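Local coordinates for protein aminoglycoside-O-phosphotransferase VIII (Streptomyces rimosus, PDB 4H05) that phosphorylates the 3'-hydroxyl of aminoglycoside antibiotics with ATP as phosphate donor and so probably protects its host against them, at residues A[75-79]-A[91-95]; A[109-113]-A[237-242]; A[173-179]-A[265-269]. All blocks are in the same frame, centred on the assembly; numbering follows the deposited sequence.

Contact 1. Residues A[75-79]-A[91-95]; sequences VPRVV and VTEAV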
ATOM      1  N   VAL A  75       8.393   9.560   2.925  1.00 24.12           N
ATOM      2  CA  VAL A  75       7.733   8.584   3.773  1.00 24.23           C
ATOM      3  C   VAL A  75       7.760   9.271   5.138  1.00 27.35           C
ATOM      4  O   VAL A  75       8.684   9.967   5.455  1.00 24.04           O
ATOM      5  CB  VAL A  75       8.597   7.312   3.619  1.00 27.27           C
ATOM      6  CG1 VAL A  75       9.679   7.168   4.657  1.00 23.96           C
ATOM      7  CG2 VAL A  75       7.791   6.083   3.361  1.00 24.71           C
ATOM      8  N   PRO A  76       6.730   9.115   5.980  1.00 29.03           N
ATOM      9  CA  PRO A  76       6.960   9.874   7.216  1.00 29.09           C
ATOM     10  C   PRO A  76       7.962   9.182   8.171  1.00 30.14           C
ATOM     11  O   PRO A  76       8.112   7.995   8.141  1.00 24.65           O
ATOM     12  CB  PRO A  76       5.605   9.816   7.883  1.00 29.27           C
ATOM     13  CG  PRO A  76       5.117   8.427   7.500  1.00 30.87           C
ATOM     14  CD  PRO A  76       5.565   8.218   6.076  1.00 25.99           C
ATOM     15  N   ARG A  77       8.578   9.944   9.045  1.00 29.89           N
ATOM     16  CA  ARG A  77       9.475   9.404  10.047  1.00 28.82           C
ATOM     17  C   ARG A  77       8.827   8.502  11.104  1.00 27.42           C
ATOM     18  O   ARG A  77       7.698   8.703  11.580  1.00 29.25           O
ATOM     19  CB  ARG A  77      10.165  10.609  10.687  1.00 33.63           C
ATOM     20  CG  ARG A  77      11.035  10.366  11.907  1.00 41.24           C
ATOM     21  CD  ARG A  77      11.791  11.655  12.318  1.00 41.85           C
ATOM     22  NE  ARG A  77      12.784  11.971  11.281  1.00 51.13           N
ATOM     23  CZ  ARG A  77      14.040  11.489  11.224  1.00 45.70           C
ATOM     24  NH1 ARG A  77      14.508  10.695  12.143  1.00 41.99           N
ATOM     25  NH2 ARG A  77      14.843  11.810  10.223  1.00 50.32           N
ATOM     26  N   VAL A  78       9.528   7.465  11.487  1.00 23.42           N
ATOM     27  CA  VAL A  78       9.000   6.515  12.441  1.00 25.28           C
ATOM     28  C   VAL A  78       9.265   6.990  13.859  1.00 26.35           C
ATOM     29  O   VAL A  78      10.353   7.477  14.098  1.00 23.73           O
ATOM     30  CB  VAL A  78       9.679   5.186  12.286  1.00 24.10           C
ATOM     31  CG1 VAL A  78       9.247   4.219  13.465  1.00 22.68           C
ATOM     32  CG2 VAL A  78       9.361   4.707  10.891  1.00 21.77           C
ATOM     33  N   VAL A  79       8.285   6.844  14.762  1.00 27.25           N
ATOM     34  CA  VAL A  79       8.439   7.153  16.204  1.00 26.43           C
ATOM     35  C   VAL A  79       8.679   5.825  16.923  1.00 24.96           C
ATOM     36  O   VAL A  79       9.665   5.628  17.639  1.00 27.03           O
ATOM     37  CB  VAL A  79       7.223   8.007  16.781  1.00 30.99           C
ATOM     38  CG1 VAL A  79       7.532   8.600  18.134  1.00 28.43           C
ATOM     39  CG2 VAL A  79       6.858   9.206  15.899  1.00 23.32           C
ATOM     40  N   VAL A  91       3.924   3.772  15.233  1.00 24.44           N
ATOM     41  CA  VAL A  91       3.659   5.178  15.312  1.00 23.75           C
ATOM     42  C   VAL A  91       4.638   5.948  14.383  1.00 25.17           C
ATOM     43  O   VAL A  91       5.870   5.749  14.439  1.00 25.19           O
ATOM     44  CB  VAL A  91       3.864   5.649  16.779  1.00 24.94           C
ATOM     45  CG1 VAL A  91       3.537   7.126  16.878  1.00 22.57           C
ATOM     46  CG2 VAL A  91       3.043   4.757  17.760  1.00 22.96           C
ATOM     47  N   THR A  92       4.086   6.865  13.584  1.00 24.24           N
ATOM     48  CA  THR A  92       4.832   7.725  12.748  1.00 21.30           C
ATOM     49  C   THR A  92       4.344   9.134  12.837  1.00 24.45           C
ATOM     50  O   THR A  92       3.228   9.393  13.258  1.00 22.21           O
ATOM     51  CB  THR A  92       4.773   7.328  11.244  1.00 22.60           C
ATOM     52  OG1 THR A  92       3.524   7.708  10.653  1.00 26.13           O
ATOM     53  CG2 THR A  92       4.973   5.801  11.071  1.00 20.95           C
ATOM     54  N   GLU A  93       5.207  10.061  12.469  1.00 23.58           N
ATOM     55  CA  GLU A  93       4.756  11.422  12.239  1.00 26.77           C
ATOM     56  C   GLU A  93       3.713  11.375  11.172  1.00 27.21           C
ATOM     57  O   GLU A  93       3.829  10.569  10.288  1.00 28.50           O
ATOM     58  CB  GLU A  93       5.939  12.288  11.798  1.00 28.75           C
ATOM     59  CG  GLU A  93       6.926  12.384  12.954  1.00 30.42           C
ATOM     60  CD  GLU A  93       8.081  13.341  12.711  1.00 33.45           C
ATOM     61  OE1 GLU A  93       8.234  13.792  11.565  1.00 33.20           O
ATOM     62  OE2 GLU A  93       8.831  13.602  13.676  1.00 34.27           O
ATOM     63  N   ALA A  94       2.660  12.184  11.287  1.00 25.84           N
ATOM     64  CA  ALA A  94       1.599  12.179  10.322  1.00 28.93           C
ATOM     65  C   ALA A  94       2.206  12.746   9.045  1.00 28.66           C
ATOM     66  O   ALA A  94       3.193  13.471   9.150  1.00 27.67           O
ATOM     67  CB  ALA A  94       0.446  13.054  10.809  1.00 38.90           C
ATOM     68  N   VAL A  95       1.677  12.355   7.875  1.00 30.24           N
ATOM     69  CA  VAL A  95       2.113  12.923   6.554  1.00 34.51           C
ATOM     70  C   VAL A  95       1.145  14.049   6.186  1.00 33.09           C
ATOM     71  O   VAL A  95      -0.039  13.814   6.174  1.00 31.66           O
ATOM     72  CB  VAL A  95       2.073  11.838   5.410  1.00 34.77           C
ATOM     73  CG1 VAL A  95       2.542  12.417   4.073  1.00 31.36           C
ATOM     74  CG2 VAL A  95       2.932  10.648   5.777  1.00 28.78           C
TER
HETATM   75  O   HOH W   1       7.928  12.811   9.104  1.00 28.63           O
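V91 meets V79 through both backbone and side chain, and this pairing opens a short antiparallel ladder that loosens into two loops. The carbonyl O of V91 accepts the amide N of V79 at 2.7 Å, the donor tilted 27° from the carbonyl plane. Beside that bond CG1 of V91, set anti to its backbone N (chi1 -178°), lies 3.8 Å from CB of V79, and Y18 touches both valines.

T92 comes next and forms a non-hydrogen-bonded pair with V78. Its side chain shares a sheet face with that of V78, and both reach L65 of helix 54-71. OG1 of T92 reaches forward to the carbonyl O of the next residue, E93, at 2.9 Å, from above the carbonyl plane, while CG of P76 lies against OG1, the two side chains crossing obliquely.

At E93 the ladder gains its second bond: the amide N gives its hydrogen to O of R77 at 3.0 Å, nearly in line with the C=O. The two long side chains leave side by side and point the same way, yet their charged ends do not meet, NE of R77 standing 4.9 Å from OE2 of E93. A water instead ties the E93 carboxylate to the R77 backbone, donating to OE1 of E93 and accepting from N of R77. Any attraction between the charges is therefore probably modest.

Past A94, joined to E44 of strand 43-50 by a backbone hydrogen bond, V95 lays CG2 against the ring of P76, 3.5 Å from its CB atom. Strands 78-83 and 86-93 form a beta hairpin, and this is its open end, at the edge of the five-stranded antiparallel sheet characteristic of the N-terminal lobe in the kinase-like fold of aminoglycoside phosphotransferases.

Contact 2. Residues A[109-113]-A[237-242]; sequences RLDVA and WFGPEC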
ATOM      1  N   ARG A 109      -7.053  16.681 -11.007  1.00 38.34           N
ATOM      2  CA  ARG A 109      -7.050  15.244 -11.188  1.00 38.34           C
ATOM      3  C   ARG A 109      -5.946  14.693 -12.086  1.00 37.98           C
ATOM      4  O   ARG A 109      -5.300  13.736 -11.699  1.00 32.68           O
ATOM      5  CB  ARG A 109      -8.417  14.779 -11.654  1.00 36.53           C
ATOM      6  CG  ARG A 109      -9.412  15.100 -10.573  1.00 34.19           C
ATOM      7  CD  ARG A 109     -10.822  14.804 -10.997  1.00 35.13           C
ATOM      8  NE  ARG A 109     -11.688  15.017  -9.861  1.00 35.73           N
ATOM      9  CZ  ARG A 109     -13.006  15.002  -9.937  1.00 40.89           C
ATOM     10  NH1 ARG A 109     -13.616  14.764 -11.086  1.00 43.83           N
ATOM     11  NH2 ARG A 109     -13.712  15.228  -8.860  1.00 47.45           N
ATOM     12  N   LEU A 110      -5.688  15.318 -13.228  1.00 37.86           N
ATOM     13  CA  LEU A 110      -4.589  14.883 -14.095  1.00 36.62           C
ATOM     14  C   LEU A 110      -3.272  15.053 -13.405  1.00 39.78           C
ATOM     15  O   LEU A 110      -2.425  14.185 -13.481  1.00 40.31           O
ATOM     16  CB  LEU A 110      -4.589  15.641 -15.434  1.00 39.79           C
ATOM     17  CG  LEU A 110      -5.593  15.095 -16.469  1.00 42.94           C
ATOM     18  CD1 LEU A 110      -6.392  16.208 -17.111  1.00 45.24           C
ATOM     19  CD2 LEU A 110      -4.903  14.291 -17.550  1.00 43.90           C
ATOM     20  N   ASP A 111      -3.074  16.180 -12.728  1.00 39.07           N
ATOM     21  CA  ASP A 111      -1.844  16.367 -11.988  1.00 39.11           C
ATOM     22  C   ASP A 111      -1.549  15.278 -10.905  1.00 32.37           C
ATOM     23  O   ASP A 111      -0.401  14.983 -10.624  1.00 37.73           O
ATOM     24  CB  ASP A 111      -1.845  17.745 -11.307  1.00 35.47           C
ATOM     25  CG  ASP A 111      -1.870  18.892 -12.319  1.00 43.55           C
ATOM     26  OD1 ASP A 111      -1.257  18.744 -13.403  1.00 43.36           O
ATOM     27  OD2 ASP A 111      -2.522  19.918 -12.025  1.00 47.35           O
ATOM     28  N   VAL A 112      -2.582  14.820 -10.218  1.00 33.90           N
ATOM     29  CA  VAL A 112      -2.457  13.745  -9.193  1.00 32.69           C
ATOM     30  C   VAL A 112      -2.009  12.467  -9.875  1.00 30.74           C
ATOM     31  O   VAL A 112      -1.001  11.830  -9.477  1.00 27.23           O
ATOM     32  CB  VAL A 112      -3.766  13.569  -8.418  1.00 35.70           C
ATOM     33  CG1 VAL A 112      -3.634  12.405  -7.437  1.00 37.74           C
ATOM     34  CG2 VAL A 112      -4.079  14.868  -7.668  1.00 32.51           C
ATOM     35  N   ALA A 113      -2.671  12.188 -10.984  1.00 32.05           N
ATOM     36  CA  ALA A 113      -2.321  11.073 -11.854  1.00 35.07           C
ATOM     37  C   ALA A 113      -0.869  11.088 -12.217  1.00 37.07           C
ATOM     38  O   ALA A 113      -0.216  10.058 -12.118  1.00 33.51           O
ATOM     39  CB  ALA A 113      -3.184  11.082 -13.107  1.00 33.68           C
ATOM     40  N   TRP A 237     -11.535   9.464  -7.907  1.00 44.71           N
ATOM     41  CA  TRP A 237     -12.028  10.376  -8.903  1.00 39.69           C
ATOM     42  C   TRP A 237     -11.004  10.596  -9.959  1.00 39.43           C
ATOM     43  O   TRP A 237     -10.348  11.649 -10.051  1.00 44.41           O
ATOM     44  CB  TRP A 237     -12.430  11.655  -8.194  1.00 39.51           C
ATOM     45  CG  TRP A 237     -13.693  11.516  -7.449  1.00 35.95           C
ATOM     46  CD1 TRP A 237     -14.981  11.779  -7.930  1.00 37.62           C
ATOM     47  CD2 TRP A 237     -13.874  11.088  -6.048  1.00 39.07           C
ATOM     48  NE1 TRP A 237     -15.907  11.573  -6.955  1.00 37.00           N
ATOM     49  CE2 TRP A 237     -15.319  11.139  -5.797  1.00 39.22           C
ATOM     50  CE3 TRP A 237     -13.036  10.651  -5.049  1.00 37.53           C
ATOM     51  CZ2 TRP A 237     -15.873  10.767  -4.570  1.00 41.53           C
ATOM     52  CZ3 TRP A 237     -13.598  10.256  -3.819  1.00 40.83           C
ATOM     53  CH2 TRP A 237     -14.983  10.346  -3.568  1.00 38.72           C
ATOM     54  N   PHE A 238     -10.847   9.576 -10.775  1.00 36.27           N
ATOM     55  CA  PHE A 238      -9.846   9.571 -11.812  1.00 39.81           C
ATOM     56  C   PHE A 238     -10.552   9.281 -13.143  1.00 37.56           C
ATOM     57  O   PHE A 238     -11.562   9.890 -13.429  1.00 39.04           O
ATOM     58  CB  PHE A 238      -8.710   8.593 -11.415  1.00 31.95           C
ATOM     59  CG  PHE A 238      -7.823   9.122 -10.279  1.00 32.99           C
ATOM     60  CD1 PHE A 238      -7.723   8.465  -9.072  1.00 29.62           C
ATOM     61  CD2 PHE A 238      -7.080  10.307 -10.452  1.00 34.60           C
ATOM     62  CE1 PHE A 238      -6.944   8.970  -8.042  1.00 29.43           C
ATOM     63  CE2 PHE A 238      -6.284  10.816  -9.431  1.00 34.06           C
ATOM     64  CZ  PHE A 238      -6.190  10.137  -8.241  1.00 32.18           C
ATOM     65  N   GLY A 239     -10.004   8.407 -13.964  1.00 38.38           N
ATOM     66  CA  GLY A 239     -10.750   7.824 -15.075  1.00 34.86           C
ATOM     67  C   GLY A 239      -9.806   7.584 -16.219  1.00 37.82           C
ATOM     68  O   GLY A 239      -8.554   7.570 -16.024  1.00 40.49           O
ATOM     69  N   PRO A 240     -10.371   7.388 -17.427  1.00 37.01           N
ATOM     70  CA  PRO A 240      -9.560   6.906 -18.538  1.00 37.93           C
ATOM     71  C   PRO A 240      -8.423   7.872 -18.917  1.00 41.15           C
ATOM     72  O   PRO A 240      -7.339   7.467 -19.350  1.00 41.65           O
ATOM     73  CB  PRO A 240     -10.597   6.742 -19.695  1.00 40.53           C
ATOM     74  CG  PRO A 240     -11.855   7.427 -19.244  1.00 42.29           C
ATOM     75  CD  PRO A 240     -11.822   7.423 -17.742  1.00 41.70           C
ATOM     76  N   GLU A 241      -8.679   9.155 -18.754  1.00 39.59           N
ATOM     77  CA  GLU A 241      -7.681  10.160 -19.125  1.00 47.72           C
ATOM     78  C   GLU A 241      -6.536  10.256 -18.120  1.00 38.82           C
ATOM     79  O   GLU A 241      -5.403  10.508 -18.466  1.00 45.54           O
ATOM     80  CB  GLU A 241      -8.354  11.525 -19.214  1.00 46.35           C
ATOM     81  CG  GLU A 241      -9.272  11.706 -20.407  1.00 50.53           C
ATOM     82  CD  GLU A 241      -9.698  13.163 -20.510  1.00 53.96           C
ATOM     83  OE1 GLU A 241     -10.811  13.502 -20.036  1.00 45.95           O
ATOM     84  OE2 GLU A 241      -8.866  13.967 -20.990  1.00 55.64           O
ATOM     85  N   CYS A 242      -6.871  10.150 -16.864  1.00 38.04           N
ATOM     86  CA  CYS A 242      -5.871  10.038 -15.823  1.00 37.28           C
ATOM     87  C   CYS A 242      -5.005   8.831 -16.016  1.00 33.44           C
ATOM     88  O   CYS A 242      -3.775   8.949 -15.918  1.00 33.40           O
ATOM     89  CB  CYS A 242      -6.530  10.021 -14.472  1.00 37.08           C
ATOM     90  SG  CYS A 242      -7.332  11.599 -14.051  1.00 39.74           S
TER
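R109 meets W237, and V112 meets F238, in the close part of this contact, which illustrates how a helix start packs against a loop that itself turns into a helix. The buried part is mostly apolar. CZ of F238 comes 3.5 Å from CG1 of V112, which approaches the ring at its edge, near the ring plane, with the two side chains at about a right angle. With chi1 at 176°, V112 holds CG1 anti to the backbone N, on the side where the phenyl edge lies. The carbonyl O of R109 also faces that edge, 3.8 Å from CE2 of F238, although it is already occupied within the helix by the amide N of A113. SG of C242 lies 3.8 Å from the same O of R109, and at the edge of the F238 ring, while CB of C242 sits 3.8 Å from CB of A113.

R109 packs just as closely. It runs extended from CG to NE over the backbone of W237, its CD 3.3 Å from the carbonyl O of that residue. One face of its guanidinium receives CB of W237, 3.6 Å above the plane and offset toward the rim; the guanidinium and indole planes are 31° apart. NE of R109 is held by the carbonyl O of W104. No hydrogen bond crosses between the segments, and the contact rests on packing.

The loose, solvent side belongs to L110 and E241, both exposed: L110 merely brings CD2 to 3.9 Å from O of E241.

G239, at the N-cap position, leads into helix 240-251, whose first turn lies against the first turn of helix 109-124. From the loop preceding helix 109-124, R103 touches R109 and W237, and W104 touches V112.

Contact 3. Residues A[173-179]-A[265-269]; sequences ELERTRP and FYRLL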
ATOM      1  N   GLU A 173      -5.965 -20.319 -10.740  1.00 37.65           N
ATOM      2  CA  GLU A 173      -5.840 -19.339 -11.836  1.00 39.24           C
ATOM      3  C   GLU A 173      -4.488 -18.657 -11.689  1.00 31.01           C
ATOM      4  O   GLU A 173      -3.741 -18.506 -12.616  1.00 25.32           O
ATOM      5  CB  GLU A 173      -7.026 -18.358 -11.841  1.00 41.73           C
ATOM      6  CG  GLU A 173      -7.114 -17.427 -13.058  1.00 42.79           C
ATOM      7  CD  GLU A 173      -7.281 -18.167 -14.361  1.00 44.33           C
ATOM      8  OE1 GLU A 173      -7.735 -19.299 -14.301  1.00 42.78           O
ATOM      9  OE2 GLU A 173      -6.914 -17.665 -15.434  1.00 44.53           O
ATOM     10  N   LEU A 174      -4.130 -18.369 -10.459  1.00 32.80           N
ATOM     11  CA  LEU A 174      -2.845 -17.685 -10.157  1.00 33.83           C
ATOM     12  C   LEU A 174      -1.623 -18.492 -10.601  1.00 36.25           C
ATOM     13  O   LEU A 174      -0.786 -17.982 -11.341  1.00 33.93           O
ATOM     14  CB  LEU A 174      -2.803 -17.472  -8.673  1.00 32.24           C
ATOM     15  CG  LEU A 174      -2.138 -16.311  -7.973  1.00 36.05           C
ATOM     16  CD1 LEU A 174      -1.046 -16.806  -7.105  1.00 28.50           C
ATOM     17  CD2 LEU A 174      -1.817 -15.084  -8.826  1.00 32.76           C
ATOM     18  N   GLU A 175      -1.568 -19.766 -10.172  1.00 37.94           N
ATOM     19  CA  GLU A 175      -0.520 -20.736 -10.595  1.00 36.43           C
ATOM     20  C   GLU A 175      -0.532 -20.887 -12.121  1.00 34.98           C
ATOM     21  O   GLU A 175       0.524 -20.891 -12.784  1.00 34.01           O
ATOM     22  CB  GLU A 175      -0.676 -22.092  -9.838  1.00 39.62           C
ATOM     23  CG  GLU A 175      -0.119 -22.148  -8.392  1.00 37.79           C
ATOM     24  CD  GLU A 175      -0.732 -23.276  -7.524  1.00 40.31           C
ATOM     25  N   ARG A 176      -1.707 -20.901 -12.733  1.00 36.94           N
ATOM     26  CA  ARG A 176      -1.747 -21.096 -14.193  1.00 35.74           C
ATOM     27  C   ARG A 176      -1.212 -19.936 -15.001  1.00 39.17           C
ATOM     28  O   ARG A 176      -0.520 -20.107 -16.016  1.00 38.17           O
ATOM     29  CB  ARG A 176      -3.181 -21.385 -14.649  1.00 43.19           C
ATOM     30  CG  ARG A 176      -3.311 -21.606 -16.162  1.00 43.98           C
ATOM     31  CD  ARG A 176      -4.753 -21.942 -16.582  1.00 47.25           C
ATOM     32  NE  ARG A 176      -5.551 -20.719 -16.781  1.00 51.14           N
ATOM     33  CZ  ARG A 176      -5.398 -19.842 -17.791  1.00 48.93           C
ATOM     34  NH1 ARG A 176      -4.488 -20.023 -18.747  1.00 45.18           N
ATOM     35  NH2 ARG A 176      -6.156 -18.754 -17.838  1.00 47.39           N
ATOM     36  N   THR A 177      -1.588 -18.737 -14.594  1.00 37.38           N
ATOM     37  CA  THR A 177      -1.126 -17.523 -15.260  1.00 36.99           C
ATOM     38  C   THR A 177       0.183 -16.937 -14.756  1.00 35.42           C
ATOM     39  O   THR A 177       0.645 -15.964 -15.306  1.00 37.85           O
ATOM     40  CB  THR A 177      -2.231 -16.464 -15.203  1.00 39.24           C
ATOM     41  OG1 THR A 177      -2.744 -16.331 -13.853  1.00 35.70           O
ATOM     42  CG2 THR A 177      -3.399 -16.929 -16.099  1.00 39.72           C
ATOM     43  N   ARG A 178       0.874 -17.516 -13.789  1.00 35.51           N
ATOM     44  CA  ARG A 178       2.062 -16.775 -13.294  1.00 39.52           C
ATOM     45  C   ARG A 178       2.994 -16.369 -14.419  1.00 37.64           C
ATOM     46  O   ARG A 178       3.223 -17.113 -15.323  1.00 36.28           O
ATOM     47  CB  ARG A 178       2.814 -17.443 -12.115  1.00 42.99           C
ATOM     48  CG  ARG A 178       4.155 -18.073 -12.359  1.00 44.97           C
ATOM     49  CD  ARG A 178       4.571 -18.862 -11.093  1.00 48.89           C
ATOM     50  NE  ARG A 178       5.810 -18.382 -10.489  1.00 47.16           N
ATOM     51  CZ  ARG A 178       6.278 -18.704  -9.279  1.00 49.38           C
ATOM     52  NH1 ARG A 178       5.643 -19.534  -8.447  1.00 45.86           N
ATOM     53  NH2 ARG A 178       7.435 -18.187  -8.890  1.00 55.22           N
ATOM     54  N   PRO A 179       3.510 -15.137 -14.380  1.00 40.13           N
ATOM     55  CA  PRO A 179       4.434 -14.743 -15.447  1.00 43.61           C
ATOM     56  C   PRO A 179       5.700 -15.603 -15.571  1.00 42.49           C
ATOM     57  O   PRO A 179       6.167 -16.194 -14.588  1.00 36.57           O
ATOM     58  CB  PRO A 179       4.775 -13.303 -15.080  1.00 40.27           C
ATOM     59  CG  PRO A 179       3.566 -12.838 -14.354  1.00 39.57           C
ATOM     60  CD  PRO A 179       3.201 -14.005 -13.502  1.00 36.32           C
ATOM     61  N   PHE A 265      -2.373 -10.307 -14.029  1.00 25.83           N
ATOM     62  CA  PHE A 265      -1.817 -11.211 -13.063  1.00 27.25           C
ATOM     63  C   PHE A 265      -1.659 -10.527 -11.734  1.00 25.81           C
ATOM     64  O   PHE A 265      -2.031 -11.077 -10.734  1.00 29.77           O
ATOM     65  CB  PHE A 265      -0.474 -11.779 -13.476  1.00 28.90           C
ATOM     66  CG  PHE A 265       0.093 -12.696 -12.425  1.00 27.84           C
ATOM     67  CD1 PHE A 265      -0.347 -13.997 -12.314  1.00 27.17           C
ATOM     68  CD2 PHE A 265       0.989 -12.225 -11.492  1.00 27.99           C
ATOM     69  CE1 PHE A 265       0.120 -14.827 -11.331  1.00 27.38           C
ATOM     70  CE2 PHE A 265       1.496 -13.033 -10.518  1.00 27.45           C
ATOM     71  CZ  PHE A 265       1.054 -14.347 -10.411  1.00 28.00           C
ATOM     72  N   TYR A 266      -1.213  -9.290 -11.712  1.00 25.50           N
ATOM     73  CA  TYR A 266      -0.969  -8.635 -10.421  1.00 23.20           C
ATOM     74  C   TYR A 266      -2.235  -8.086  -9.811  1.00 23.86           C
ATOM     75  O   TYR A 266      -2.345  -7.977  -8.590  1.00 23.52           O
ATOM     76  CB  TYR A 266       0.222  -7.623 -10.516  1.00 22.46           C
ATOM     77  CG  TYR A 266       1.574  -8.345 -10.659  1.00 22.27           C
ATOM     78  CD1 TYR A 266       2.138  -9.010  -9.569  1.00 22.39           C
ATOM     79  CD2 TYR A 266       2.249  -8.403 -11.855  1.00 24.47           C
ATOM     80  CE1 TYR A 266       3.298  -9.700  -9.679  1.00 21.72           C
ATOM     81  CE2 TYR A 266       3.464  -9.116 -11.974  1.00 25.25           C
ATOM     82  CZ  TYR A 266       3.914  -9.799 -10.882  1.00 24.22           C
ATOM     83  OH  TYR A 266       5.016 -10.504 -10.947  1.00 28.30           O
ATOM     84  N   ARG A 267      -3.271  -7.866 -10.621  1.00 22.92           N
ATOM     85  CA  ARG A 267      -4.590  -7.613 -10.079  1.00 23.88           C
ATOM     86  C   ARG A 267      -5.158  -8.870  -9.403  1.00 24.88           C
ATOM     87  O   ARG A 267      -5.851  -8.752  -8.396  1.00 27.54           O
ATOM     88  CB  ARG A 267      -5.613  -7.141 -11.157  1.00 27.92           C
ATOM     89  CG  ARG A 267      -5.636  -5.657 -11.569  1.00 31.08           C
ATOM     90  CD  ARG A 267      -6.927  -5.288 -12.400  1.00 33.46           C
ATOM     91  NE  ARG A 267      -6.357  -5.089 -13.702  1.00 48.14           N
ATOM     92  CZ  ARG A 267      -6.449  -5.840 -14.782  1.00 43.37           C
ATOM     93  NH1 ARG A 267      -7.305  -6.819 -14.910  1.00 40.87           N
ATOM     94  NH2 ARG A 267      -5.658  -5.514 -15.789  1.00 45.82           N
ATOM     95  N   LEU A 268      -4.930 -10.037 -10.001  1.00 24.79           N
ATOM     96  CA  LEU A 268      -5.386 -11.311  -9.452  1.00 25.39           C
ATOM     97  C   LEU A 268      -4.617 -11.668  -8.188  1.00 27.66           C
ATOM     98  O   LEU A 268      -5.200 -12.023  -7.128  1.00 26.48           O
ATOM     99  CB  LEU A 268      -5.225 -12.442 -10.502  1.00 24.76           C
ATOM    100  CG  LEU A 268      -5.394 -13.849  -9.976  1.00 26.33           C
ATOM    101  CD1 LEU A 268      -6.823 -14.119  -9.443  1.00 24.26           C
ATOM    102  CD2 LEU A 268      -4.924 -14.842 -11.086  1.00 29.55           C
ATOM    103  N   LEU A 269      -3.306 -11.514  -8.253  1.00 26.83           N
ATOM    104  CA  LEU A 269      -2.541 -11.721  -6.991  1.00 27.72           C
ATOM    105  C   LEU A 269      -3.087 -10.950  -5.795  1.00 26.88           C
ATOM    106  O   LEU A 269      -3.123 -11.452  -4.631  1.00 24.16           O
ATOM    107  CB  LEU A 269      -1.064 -11.395  -7.220  1.00 26.85           C
ATOM    108  CG  LEU A 269      -0.132 -11.589  -6.026  1.00 28.21           C
ATOM    109  CD1 LEU A 269      -0.126 -13.074  -5.622  1.00 25.64           C
ATOM    110  CD2 LEU A 269       1.279 -11.028  -6.345  1.00 23.98           C
TER
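F265 sets its ring between L174, T177, R178 and P179. From CB the side chain continues to CG, which lies anti to the backbone N (chi1 179°) and so carries the ring into the angle between helix 167-177 and the residues that follow it. At CG the ring already meets CD of P179, 3.5 Å away. That proline carbon stands almost over the ring centre, 3.4 Å from the centroid and 9° off the normal, a clear CH-pi contact. CD2 and CE2 share the same proline carbon. On the other branch, CD1 has OG1 of T177 at the ring edge, 3.7 Å off; CE1 is bordered by CA and CB of R178 and by the carbonyl O of L174 at the edge. The modelled place of L174 CD2 against the ring is doubtful.

OG1 of T177 is hydrogen-bonded to O of E173 (2.7 Å), which also accepts from the amide N of T177. Further along, L268 brings CD2 to 3.6 Å from CA of L174 and against CG of E173, whose carboxylate meanwhile pairs with R176 through OE2 and with R169 through OE1. L269 adds its CD1 beside CD1 of L174.

The short helical segments run nearly antiparallel, 152° between directions and 10.2 Å apart at closest approach. Helix 137-150 borders this pair, with L137 touching F265, Y266 and R178, while helix 220-230 packs on Y266 through H220, S221 and A224.

Three contacts sample the bilobal architecture: contact 1 closes before the others begin, whereas the segments of contacts 2 and 3 alternate along the chain. Contact 1 belongs to the five-stranded sheet; contacts 2 and 3 join helices, with the 237-239 loop, of what is probably the C-terminal lobe, and helices 240-251 and 260-270 follow each other in the chain. Centres of contacts 1 and 2, and of contacts 2 and 3, are 27 Å apart; those of contacts 1 and 3 are 34 Å apart, on opposite sides of the chain's centre, and none touches another. Side chains of each contact come within about 9 to 11 Å of a predicted catalytic or magnesium-binding side chain, without contact being implied.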